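Local coordinates for protein NADPH-flavin oxidoreductase (Helicobacter pylori, PDB 2H0U) that binds FMN as a homodimeric member of the nitroreductase family and probably uses NAD(P)H to reduce flavins or nitrogenous compounds, at residues 12-17 with 157-162; 81-86 with 192-197; 162-167 with 188-193. All blocks are in the same frame, centred on the assembly; numbering follows the deposited sequence.

In the fold
All three contacts meet on one antiparallel sheet, whose strands run in the order 49-54, 79-86, 186-195, 159-163. Contact 1 joins the loop after helix 3-12 to strand 159-163, the edge strand within this chain, contact 3 pairs that strand with 186-195, and contact 2 pairs 186-195 with 79-86. Centres of contacts 2 and 3 lie about 7 Å apart, of 1 and 2 about 11 Å, of 1 and 3 about 14 Å. Contact 1 closes before contact 3 opens, sharing Pro162; 1 and 2 cross along the chain, while 2 and 3 both end on strand 186-195. Contacts 1 and 3 hold FMN directly; contact 2 ties their sheet to its next strand.

Contact 1 of 3, residues 12-17 with 157-162. With FMN (flavin mononucleotide), chain B.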
loop_
_atom_site.group_PDB
_atom_site.type_symbol
_atom_site.label_atom_id
_atom_site.label_comp_id
_atom_site.label_asym_id
_atom_site.label_seq_id
_atom_site.Cartn_x
_atom_site.Cartn_y
_atom_site.Cartn_z
ATOM N N GLN A 12 3.869 -3.021 -17.959
ATOM C CA GLN A 12 2.517 -2.723 -18.445
ATOM C C GLN A 12 1.742 -1.796 -17.504
ATOM O O GLN A 12 1.022 -0.910 -17.954
ATOM C CB GLN A 12 1.741 -4.021 -18.700
ATOM C CG GLN A 12 0.333 -3.839 -19.257
ATOM C CD GLN A 12 -0.380 -5.166 -19.551
ATOM O OE1 GLN A 12 0.262 -6.154 -19.914
ATOM N NE2 GLN A 12 -1.719 -5.180 -19.433
ATOM N N ARG A 13 1.868 -2.025 -16.199
ATOM C CA ARG A 13 1.228 -1.175 -15.196
ATOM C C ARG A 13 2.070 0.107 -15.138
ATOM O O ARG A 13 3.221 0.060 -14.745
ATOM C CB ARG A 13 1.247 -1.889 -13.818
ATOM C CG ARG A 13 0.148 -1.420 -12.787
ATOM C CD ARG A 13 0.417 -0.019 -12.154
ATOM N NE ARG A 13 1.845 0.169 -11.886
ATOM C CZ ARG A 13 2.490 1.331 -11.894
ATOM N NH1 ARG A 13 1.823 2.460 -12.091
ATOM N NH2 ARG A 13 3.811 1.344 -11.725
ATOM N N PHE A 14 1.509 1.239 -15.553
ATOM C CA PHE A 14 2.219 2.503 -15.450
ATOM C C PHE A 14 1.188 3.562 -15.113
ATOM O O PHE A 14 -0.009 3.304 -15.149
ATOM C CB PHE A 14 2.942 2.857 -16.767
ATOM C CG PHE A 14 2.026 3.386 -17.841
ATOM C CD1 PHE A 14 2.026 4.749 -18.189
ATOM C CD2 PHE A 14 1.170 2.507 -18.538
ATOM C CE1 PHE A 14 1.182 5.215 -19.211
ATOM C CE2 PHE A 14 0.302 2.982 -19.518
ATOM C CZ PHE A 14 0.308 4.317 -19.864
ATOM N N ALA A 15 1.654 4.754 -14.776
ATOM C CA ALA A 15 0.733 5.812 -14.397
ATOM C C ALA A 15 0.178 6.459 -15.671
ATOM O O ALA A 15 0.788 7.385 -16.275
ATOM C CB ALA A 15 1.421 6.841 -13.475
ATOM N N ALA A 16 -0.975 5.943 -16.110
ATOM C CA ALA A 16 -1.590 6.439 -17.336
ATOM C C ALA A 16 -2.220 7.802 -17.100
ATOM O O ALA A 16 -3.080 7.970 -16.222
ATOM C CB ALA A 16 -2.631 5.423 -17.860
ATOM N N LYS A 17 -1.797 8.787 -17.891
ATOM C CA LYS A 17 -2.326 10.161 -17.756
ATOM C C LYS A 17 -3.309 10.556 -18.856
ATOM O O LYS A 17 -4.034 11.560 -18.706
ATOM C CB LYS A 17 -1.199 11.212 -17.745
ATOM C CG LYS A 17 -0.134 11.145 -16.613
ATOM C CD LYS A 17 -0.539 10.376 -15.353
ATOM C CE LYS A 17 0.703 10.141 -14.469
ATOM N NZ LYS A 17 1.634 11.339 -14.338
ATOM N N GLY A 157 -5.812 -5.843 -18.654
ATOM C CA GLY A 157 -5.498 -4.939 -19.774
ATOM C C GLY A 157 -6.070 -3.551 -19.602
ATOM O O GLY A 157 -6.209 -2.786 -20.581
ATOM N N ILE A 158 -6.339 -3.200 -18.344
ATOM C CA ILE A 158 -6.977 -1.924 -17.992
ATOM C C ILE A 158 -5.914 -1.031 -17.357
ATOM O O ILE A 158 -5.054 -1.511 -16.622
ATOM C CB ILE A 158 -8.183 -2.145 -17.001
ATOM C CG1 ILE A 158 -9.306 -2.921 -17.717
ATOM C CG2 ILE A 158 -8.754 -0.804 -16.452
ATOM C CD1 ILE A 158 -10.349 -3.499 -16.768
ATOM N N ASP A 159 -5.961 0.258 -17.650
ATOM C CA ASP A 159 -4.957 1.166 -17.105
ATOM C C ASP A 159 -5.428 1.881 -15.898
ATOM O O ASP A 159 -6.603 1.820 -15.564
ATOM C CB ASP A 159 -4.512 2.146 -18.185
ATOM C CG ASP A 159 -3.799 1.446 -19.301
ATOM O OD1 ASP A 159 -2.579 1.177 -19.141
ATOM O OD2 ASP A 159 -4.441 1.212 -20.345
ATOM N N SER A 160 -4.488 2.498 -15.170
ATOM C CA SER A 160 -4.838 3.168 -13.904
ATOM C C SER A 160 -3.824 4.269 -13.630
ATOM O O SER A 160 -2.754 4.306 -14.276
ATOM C CB SER A 160 -4.894 2.166 -12.732
ATOM O OG SER A 160 -3.603 1.632 -12.450
ATOM N N CYS A 161 -4.156 5.160 -12.704
ATOM C CA CYS A 161 -3.217 6.113 -12.152
ATOM C C CYS A 161 -3.571 6.346 -10.690
ATOM O O CYS A 161 -4.727 6.669 -10.371
ATOM C CB CYS A 161 -3.210 7.441 -12.938
ATOM S SG CYS A 161 -1.822 8.549 -12.380
ATOM N N PRO A 162 -2.587 6.146 -9.782
ATOM C CA PRO A 162 -2.787 6.468 -8.357
ATOM C C PRO A 162 -2.759 7.987 -8.256
ATOM O O PRO A 162 -2.034 8.633 -9.026
ATOM C CB PRO A 162 -1.528 5.916 -7.678
ATOM C CG PRO A 162 -0.704 5.264 -8.752
ATOM C CD PRO A 162 -1.196 5.732 -10.072
HETATM N N1 FMN B . 0.408 11.143 -10.862
HETATM C C2 FMN B . -0.287 12.307 -11.152
HETATM O O2 FMN B . -0.191 12.789 -12.274
HETATM N N3 FMN B . -1.038 12.948 -10.201
HETATM C C4 FMN B . -1.097 12.445 -8.926
HETATM O O4 FMN B . -1.884 12.934 -8.119
HETATM C C4A FMN B . -0.360 11.280 -8.619
HETATM N N5 FMN B . -0.402 10.761 -7.348
HETATM C C5A FMN B . 0.227 9.565 -7.044
HETATM C C6 FMN B . 0.112 9.080 -5.725
HETATM C C7 FMN B . 0.759 7.873 -5.419
HETATM C C7M FMN B . 0.339 7.165 -4.162
HETATM C C8 FMN B . 1.537 7.184 -6.369
HETATM C C8M FMN B . 1.973 5.740 -6.086
HETATM C C9 FMN B . 1.636 7.684 -7.658
HETATM C C9A FMN B . 0.995 8.894 -7.995
HETATM N N10 FMN B . 1.102 9.433 -9.285
HETATM C C10 FMN B . 0.384 10.615 -9.594
HETATM C "C1'" FMN B . 1.910 8.781 -10.368
HETATM C "C2'" FMN B . 3.415 8.778 -10.062
HETATM O "O2'" FMN B . 3.974 9.957 -10.592
HETATM C "C3'" FMN B . 4.006 7.539 -10.746
HETATM O "O3'" FMN B . 3.455 6.367 -10.178
HETATM C "C4'" FMN B . 5.518 7.383 -10.620
HETATM O "O4'" FMN B . 6.126 8.452 -11.325
HETATM C "C5'" FMN B . 6.069 6.042 -11.142
HETATM O "O5'" FMN B . 5.714 5.955 -12.534
HETATM P P FMN B . 4.842 4.715 -13.054
HETATM O O1P FMN B . 3.620 4.665 -12.174
HETATM O O2P FMN B . 4.478 5.031 -14.503
HETATM O O3P FMN B . 5.636 3.438 -12.963
HETATM O O HOH W 1 -0.861 -0.706 -19.936
HETATM O O HOH W 2 -2.902 -2.899 -18.824
HETATM O O HOH W 3 -0.990 2.978 -12.382
HETATM O O HOH W 4 -1.665 1.724 -16.514
#
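The Phe14 ring has the Asp159 carboxylate beside it, the two planes turned 73° apart, with OD1 of Asp159 3.4 Å from CE2 of Phe14, approaching obliquely. Over one face of the ring, toward its rim, lies the backbone N of Ala16; at its edge are the carbonyl O of Gln12 and a water that donates to that oxygen and to Asp159 OD1. The other flat group, the Arg13 guanidinium, meets the FMN phosphate at its edge: O1P lies in its plane, and NH1 binds it at 2.8 Å, while NH2 reaches O3P. Arginine suits this place because its flat, charged group offers NH1 and NH2 together, and bends at chi2 and chi3 turn that edge to the phosphate. A second water, also in that plane, accepts from Arg13 NH1, donates to Phe14 O and is hydrogen-bonded to Ser160 OG.

The backbones are joined by Ala16 N, which donates to Ser160 O at 3.0 Å. A further water donates to Phe14 O and Asp159 OD1 and accepts from Ser160 N, so ordered waters bridge polar atoms of the two segments. The other carboxylate oxygen of Asp159 accepts from the backbone N of Arg197. Small residues suit the tight stretch: Ala15 CB packs 3.8 Å from Cys161 SG, and Ala16 CB equally close to Asp159 CB. Ala15 N gives a nearly straight bond to FMN O2P (2.9 Å, 169°). Lys17 passes its CE along Cys161 SG and sets NZ 3.1 Å from FMN O2, where its positive charge would probably stabilise negative charge around N1 and O2 when the flavin is reduced. This loop, resting on strand 159-163, contacts phosphate and pyrimidine ends alike, and Lys204 and Arg206 add bonds to FMN: the cofactor site of the nitroreductase fold.

Contact 2 of 3, residues 81-86 with 192-197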
loop_
_atom_site.group_PDB
_atom_site.type_symbol
_atom_site.label_atom_id
_atom_site.label_comp_id
_atom_site.label_asym_id
_atom_site.label_seq_id
_atom_site.Cartn_x
_atom_site.Cartn_y
_atom_site.Cartn_z
ATOM N N VAL A 81 -11.993 6.378 -8.270
ATOM C CA VAL A 81 -12.236 5.823 -6.914
ATOM C C VAL A 81 -11.616 6.725 -5.843
ATOM O O VAL A 81 -10.485 7.148 -5.980
ATOM C CB VAL A 81 -11.744 4.338 -6.788
ATOM C CG1 VAL A 81 -11.888 3.783 -5.362
ATOM C CG2 VAL A 81 -12.500 3.445 -7.807
ATOM N N ILE A 82 -12.390 7.037 -4.795
ATOM C CA ILE A 82 -11.851 7.742 -3.641
ATOM C C ILE A 82 -11.808 6.727 -2.511
ATOM O O ILE A 82 -12.875 6.184 -2.086
ATOM C CB ILE A 82 -12.726 8.949 -3.234
ATOM C CG1 ILE A 82 -12.810 9.944 -4.426
ATOM C CG2 ILE A 82 -12.157 9.608 -1.944
ATOM C CD1 ILE A 82 -13.898 11.118 -4.285
ATOM N N TYR A 83 -10.592 6.447 -2.045
ATOM C CA TYR A 83 -10.384 5.487 -0.948
ATOM C C TYR A 83 -10.472 6.223 0.376
ATOM O O TYR A 83 -9.723 7.164 0.596
ATOM C CB TYR A 83 -9.003 4.821 -1.054
ATOM C CG TYR A 83 -8.872 4.022 -2.333
ATOM C CD1 TYR A 83 -9.094 2.623 -2.329
ATOM C CD2 TYR A 83 -8.506 4.652 -3.526
ATOM C CE1 TYR A 83 -9.003 1.871 -3.518
ATOM C CE2 TYR A 83 -8.377 3.895 -4.744
ATOM C CZ TYR A 83 -8.616 2.528 -4.709
ATOM O OH TYR A 83 -8.515 1.796 -5.870
ATOM N N LEU A 84 -11.415 5.817 1.220
ATOM C CA LEU A 84 -11.522 6.342 2.586
ATOM C C LEU A 84 -10.920 5.340 3.563
ATOM O O LEU A 84 -10.956 4.119 3.335
ATOM C CB LEU A 84 -12.980 6.609 2.977
ATOM C CG LEU A 84 -13.914 7.351 1.992
ATOM C CD1 LEU A 84 -15.331 7.349 2.635
ATOM C CD2 LEU A 84 -13.372 8.764 1.645
ATOM N N ALA A 85 -10.333 5.882 4.626
ATOM C CA ALA A 85 -9.763 5.110 5.726
ATOM C C ALA A 85 -10.468 5.546 7.022
ATOM O O ALA A 85 -10.876 6.728 7.177
ATOM C CB ALA A 85 -8.282 5.352 5.809
ATOM N N ARG A 86 -10.737 4.581 7.895
ATOM C CA ARG A 86 -11.424 4.915 9.136
ATOM C C ARG A 86 -10.499 5.575 10.165
ATOM O O ARG A 86 -9.294 5.276 10.253
ATOM C CB ARG A 86 -12.049 3.657 9.735
ATOM C CG ARG A 86 -13.315 3.224 9.016
ATOM C CD ARG A 86 -13.950 2.038 9.708
ATOM N NE ARG A 86 -15.122 1.564 8.964
ATOM C CZ ARG A 86 -16.360 2.005 9.154
ATOM N NH1 ARG A 86 -16.596 2.965 10.038
ATOM N NH2 ARG A 86 -17.362 1.498 8.425
ATOM N N ALA A 192 -7.633 6.872 -7.048
ATOM C CA ALA A 192 -7.077 6.277 -8.251
ATOM C C ALA A 192 -8.108 6.384 -9.337
ATOM O O ALA A 192 -9.321 6.342 -9.072
ATOM C CB ALA A 192 -6.666 4.815 -8.051
ATOM N N CYS A 193 -7.642 6.499 -10.571
ATOM C CA CYS A 193 -8.556 6.400 -11.705
ATOM C C CYS A 193 -8.212 5.193 -12.527
ATOM O O CYS A 193 -7.074 4.700 -12.482
ATOM C CB CYS A 193 -8.530 7.667 -12.548
ATOM S SG CYS A 193 -6.995 8.036 -13.348
ATOM N N PHE A 194 -9.204 4.702 -13.266
ATOM C CA PHE A 194 -9.054 3.472 -14.048
ATOM C C PHE A 194 -9.683 3.728 -15.408
ATOM O O PHE A 194 -10.683 4.467 -15.492
ATOM C CB PHE A 194 -9.812 2.322 -13.355
ATOM C CG PHE A 194 -9.247 1.956 -11.993
ATOM C CD1 PHE A 194 -8.301 0.931 -11.884
ATOM C CD2 PHE A 194 -9.592 2.699 -10.859
ATOM C CE1 PHE A 194 -7.723 0.610 -10.618
ATOM C CE2 PHE A 194 -9.049 2.367 -9.558
ATOM C CZ PHE A 194 -8.112 1.356 -9.458
ATOM N N GLY A 195 -9.103 3.138 -16.443
ATOM C CA GLY A 195 -9.675 3.200 -17.798
ATOM C C GLY A 195 -8.711 2.639 -18.801
ATOM O O GLY A 195 -7.824 1.860 -18.456
ATOM N N TYR A 196 -8.868 3.046 -20.057
ATOM C CA TYR A 196 -7.917 2.591 -21.100
ATOM C C TYR A 196 -7.056 3.718 -21.623
ATOM O O TYR A 196 -7.564 4.764 -22.023
ATOM C CB TYR A 196 -8.681 1.933 -22.244
ATOM C CG TYR A 196 -9.375 0.687 -21.816
ATOM C CD1 TYR A 196 -8.685 -0.521 -21.766
ATOM C CD2 TYR A 196 -10.729 0.707 -21.449
ATOM C CE1 TYR A 196 -9.321 -1.684 -21.364
ATOM C CE2 TYR A 196 -11.386 -0.459 -21.042
ATOM C CZ TYR A 196 -10.659 -1.645 -21.003
ATOM O OH TYR A 196 -11.272 -2.814 -20.649
ATOM N N ARG A 197 -5.749 3.480 -21.666
ATOM C CA ARG A 197 -4.786 4.505 -22.045
ATOM C C ARG A 197 -4.989 4.922 -23.508
ATOM O O ARG A 197 -5.415 4.118 -24.348
ATOM C CB ARG A 197 -3.332 3.992 -21.865
ATOM C CG ARG A 197 -2.997 2.801 -22.805
ATOM C CD ARG A 197 -1.599 2.237 -22.506
ATOM N NE ARG A 197 -1.287 1.032 -23.285
ATOM C CZ ARG A 197 -0.765 1.003 -24.515
ATOM N NH1 ARG A 197 -0.501 2.113 -25.192
ATOM N NH2 ARG A 197 -0.530 -0.175 -25.085
#
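Tyr83 and Phe194 are brought together by matching first torsions, chi1 -62° and -64°, each placing CG anti to its own carbonyl carbon, so that the two aromatic side chains come from opposite directions and meet with the Tyr83 hydroxyl at the Phe194 edge. They do so on the central antiparallel sheet of the nitroreductase fold, where strand 79-86 lies beside strand 186-195. The pairing here is short: the segment axes run 146° apart, and within these two segments the strands are bridged at Val81 and Ala192 alone.

That bridge is a hydrogen-bonded pair with a CA to CA separation of 5.3 Å. Val81 N donates to Ala192 O at 2.8 Å, and Ala192 N returns a bond of 3.1 Å to Val81 O. Val81 and Ala192 put their side chains on the same face of the sheet. A beta-branched residue suits Val81 because its two methyls serve two rings: CG1 lies 3.5 Å above the plane of the Tyr83 ring, on one face and toward the rim, while CG2 comes obliquely to Phe194. Alanine suits the partner position, its single methyl lying at the edge of the Tyr83 ring, with CB 3.8 Å from CE2.

Helix 131-155 covers this side of the sheet, with Gln145, Met146 and Met149 against Tyr83. Phe194 in turn meets Trp30 of helix 27-38 edge-to-face and also touches Ser160 of strand 159-163. The tyrosine hydroxyl is buried here and has no hydrogen-bonding partner in the model. It lies in the plane of the Phe194 ring, at its edge, with OH 3.6 Å from CZ of Phe194.

Contact 3 of 3, residues 162-167 with 188-193; sequences PIEGYD and VSVMAC. With FMN (flavin mononucleotide), chain B.
Tyr166 stands toward strand 186-195 with its ring laid across the selenomethionine at Met191. The CE methyl of Met191 sits over the ring centre, 3.5 Å from the centroid and only 8° off the normal, a CH-pi contact; SE lies obliquely at 4.3 Å from the same centroid, completing a Met-aromatic pair. The chain of Met191 is extended beyond CG (chi2 179°), which carries CE to the middle of the face. On the opposite face, toward the rim, is the carbonyl O of Glu164, and the backbone CA of Val190 is at the edge. Chi1 of 56° sets CG of Tyr166 between its backbone N and carbonyl carbon and sends the hydroxyl down to the strand, where CG1 of Val188 is 3.4 Å from OH. Two waters bond that hydroxyl, one donating to Val188 O and the other to Ser189 O, so a phenol suits a place where an apolar ring ends among carbonyls.

Beside this, Ile163 faces Met191 across an antiparallel hydrogen-bonded pair: Ile163 N to Met191 O is 2.7 Å, and Met191 N donates to Ile163 O. The Ile163 CD1 tip reaches Cys193 SG. The chain continues along the flavin, which Pro162 already touches. Glu164 N donates to FMN N5 at 3.0 Å and Gly165 N to O4 at 2.8 Å; glycine, having no side chain, lets O4 come this close to the backbone. The Glu164 carboxylate is held by Tyr143 and by Ser43, Trp137 and Gln141 of the second subunit.

Strand 79-86 flanks 186-195 on its other side, where Ser189 and Val190 both face Tyr83 in a classic beta bulge. Val171 of helix 168-178 packs on Tyr166 and Met191, while helix 131-155 meets Val190 through Tyr143 and Met146.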
loop_
_atom_site.group_PDB
_atom_site.type_symbol
_atom_site.label_atom_id
_atom_site.label_comp_id
_atom_site.label_asym_id
_atom_site.label_seq_id
_atom_site.Cartn_x
_atom_site.Cartn_y
_atom_site.Cartn_z
ATOM N N PRO A 162 -2.587 6.146 -9.782
ATOM C CA PRO A 162 -2.787 6.468 -8.357
ATOM C C PRO A 162 -2.759 7.987 -8.256
ATOM O O PRO A 162 -2.034 8.633 -9.026
ATOM C CB PRO A 162 -1.528 5.916 -7.678
ATOM C CG PRO A 162 -0.704 5.264 -8.752
ATOM C CD PRO A 162 -1.196 5.732 -10.072
ATOM N N ILE A 163 -3.508 8.545 -7.311
ATOM C CA ILE A 163 -3.694 9.990 -7.259
ATOM C C ILE A 163 -3.688 10.485 -5.802
ATOM O O ILE A 163 -4.563 10.143 -5.020
ATOM C CB ILE A 163 -5.031 10.454 -7.966
ATOM C CG1 ILE A 163 -5.062 10.130 -9.469
ATOM C CG2 ILE A 163 -5.286 11.980 -7.716
ATOM C CD1 ILE A 163 -6.479 10.254 -10.095
ATOM N N GLU A 164 -2.678 11.292 -5.463
ATOM C CA GLU A 164 -2.625 12.011 -4.198
ATOM C C GLU A 164 -2.802 13.523 -4.401
ATOM O O GLU A 164 -2.974 14.240 -3.422
ATOM C CB GLU A 164 -1.265 11.769 -3.492
ATOM C CG GLU A 164 -1.161 10.407 -2.755
ATOM C CD GLU A 164 0.229 10.216 -2.115
ATOM O OE1 GLU A 164 1.053 11.151 -2.193
ATOM O OE2 GLU A 164 0.463 9.162 -1.492
ATOM N N GLY A 165 -2.749 13.980 -5.646
ATOM C CA GLY A 165 -2.732 15.429 -5.983
ATOM C C GLY A 165 -4.090 16.148 -5.907
ATOM O O GLY A 165 -4.686 16.523 -6.927
ATOM N N TYR A 166 -4.566 16.335 -4.682
ATOM C CA TYR A 166 -5.785 17.078 -4.387
ATOM C C TYR A 166 -5.598 17.665 -2.986
ATOM O O TYR A 166 -4.783 17.175 -2.190
ATOM C CB TYR A 166 -7.019 16.149 -4.444
ATOM C CG TYR A 166 -6.870 14.973 -3.519
ATOM C CD1 TYR A 166 -7.220 15.084 -2.156
ATOM C CD2 TYR A 166 -6.330 13.777 -3.988
ATOM C CE1 TYR A 166 -7.051 14.026 -1.294
ATOM C CE2 TYR A 166 -6.146 12.674 -3.121
ATOM C CZ TYR A 166 -6.501 12.807 -1.797
ATOM O OH TYR A 166 -6.302 11.753 -0.942
ATOM N N ASP A 167 -6.381 18.693 -2.675
ATOM C CA ASP A 167 -6.333 19.342 -1.389
ATOM C C ASP A 167 -7.281 18.574 -0.477
ATOM O O ASP A 167 -8.508 18.598 -0.694
ATOM C CB ASP A 167 -6.793 20.779 -1.628
ATOM C CG ASP A 167 -6.871 21.599 -0.386
ATOM O OD1 ASP A 167 -7.210 21.065 0.687
ATOM O OD2 ASP A 167 -6.637 22.821 -0.518
ATOM N N VAL A 188 -10.435 11.063 3.865
ATOM C CA VAL A 188 -9.981 10.616 2.536
ATOM C C VAL A 188 -8.529 10.176 2.637
ATOM O O VAL A 188 -7.688 10.878 3.219
ATOM C CB VAL A 188 -10.132 11.749 1.479
ATOM C CG1 VAL A 188 -9.502 11.352 0.123
ATOM C CG2 VAL A 188 -11.642 12.114 1.282
ATOM N N SER A 189 -8.244 9.023 2.035
ATOM C CA SER A 189 -6.918 8.417 2.111
ATOM C C SER A 189 -6.100 8.658 0.848
ATOM O O SER A 189 -4.977 9.186 0.914
ATOM C CB SER A 189 -7.036 6.900 2.446
ATOM O OG SER A 189 -5.744 6.306 2.360
ATOM N N VAL A 190 -6.673 8.308 -0.300
ATOM C CA VAL A 190 -5.953 8.393 -1.589
ATOM C C VAL A 190 -7.014 8.213 -2.674
ATOM O O VAL A 190 -8.179 7.888 -2.345
ATOM C CB VAL A 190 -4.799 7.341 -1.665
ATOM C CG1 VAL A 190 -5.342 5.877 -1.631
ATOM C CG2 VAL A 190 -3.819 7.623 -2.831
HETATM N N MSE A 191 -6.665 8.495 -3.926
HETATM C CA MSE A 191 -7.592 8.227 -5.035
HETATM C C MSE A 191 -6.869 7.443 -6.135
HETATM O O MSE A 191 -5.653 7.321 -6.131
HETATM C CB MSE A 191 -8.169 9.529 -5.603
HETATM C CG MSE A 191 -8.755 10.455 -4.555
HETATM SE SE MSE A 191 -9.398 12.080 -5.456
HETATM C CE MSE A 191 -9.900 13.049 -3.819
ATOM N N ALA A 192 -7.633 6.872 -7.048
ATOM C CA ALA A 192 -7.077 6.277 -8.251
ATOM C C ALA A 192 -8.108 6.384 -9.337
ATOM O O ALA A 192 -9.321 6.342 -9.072
ATOM C CB ALA A 192 -6.666 4.815 -8.051
ATOM N N CYS A 193 -7.642 6.499 -10.571
ATOM C CA CYS A 193 -8.556 6.400 -11.705
ATOM C C CYS A 193 -8.212 5.193 -12.527
ATOM O O CYS A 193 -7.074 4.700 -12.482
ATOM C CB CYS A 193 -8.530 7.667 -12.548
ATOM S SG CYS A 193 -6.995 8.036 -13.348
HETATM N N1 FMN B . 0.408 11.143 -10.862
HETATM C C2 FMN B . -0.287 12.307 -11.152
HETATM O O2 FMN B . -0.191 12.789 -12.274
HETATM N N3 FMN B . -1.038 12.948 -10.201
HETATM C C4 FMN B . -1.097 12.445 -8.926
HETATM O O4 FMN B . -1.884 12.934 -8.119
HETATM C C4A FMN B . -0.360 11.280 -8.619
HETATM N N5 FMN B . -0.402 10.761 -7.348
HETATM C C5A FMN B . 0.227 9.565 -7.044
HETATM C C6 FMN B . 0.112 9.080 -5.725
HETATM C C7 FMN B . 0.759 7.873 -5.419
HETATM C C7M FMN B . 0.339 7.165 -4.162
HETATM C C8 FMN B . 1.537 7.184 -6.369
HETATM C C8M FMN B . 1.973 5.740 -6.086
HETATM C C9 FMN B . 1.636 7.684 -7.658
HETATM C C9A FMN B . 0.995 8.894 -7.995
HETATM N N10 FMN B . 1.102 9.433 -9.285
HETATM C C10 FMN B . 0.384 10.615 -9.594
HETATM C "C1'" FMN B . 1.910 8.781 -10.368
HETATM C "C2'" FMN B . 3.415 8.778 -10.062
HETATM O "O2'" FMN B . 3.974 9.957 -10.592
HETATM C "C3'" FMN B . 4.006 7.539 -10.746
HETATM O "O3'" FMN B . 3.455 6.367 -10.178
HETATM C "C4'" FMN B . 5.518 7.383 -10.620
HETATM O "O4'" FMN B . 6.126 8.452 -11.325
HETATM C "C5'" FMN B . 6.069 6.042 -11.142
HETATM O "O5'" FMN B . 5.714 5.955 -12.534
HETATM P P FMN B . 4.842 4.715 -13.054
HETATM O O1P FMN B . 3.620 4.665 -12.174
HETATM O O2P FMN B . 4.478 5.031 -14.503
HETATM O O3P FMN B . 5.636 3.438 -12.963
HETATM O O HOH W 5 -6.304 12.701 1.554
HETATM O O HOH W 6 -3.497 11.523 -0.417
#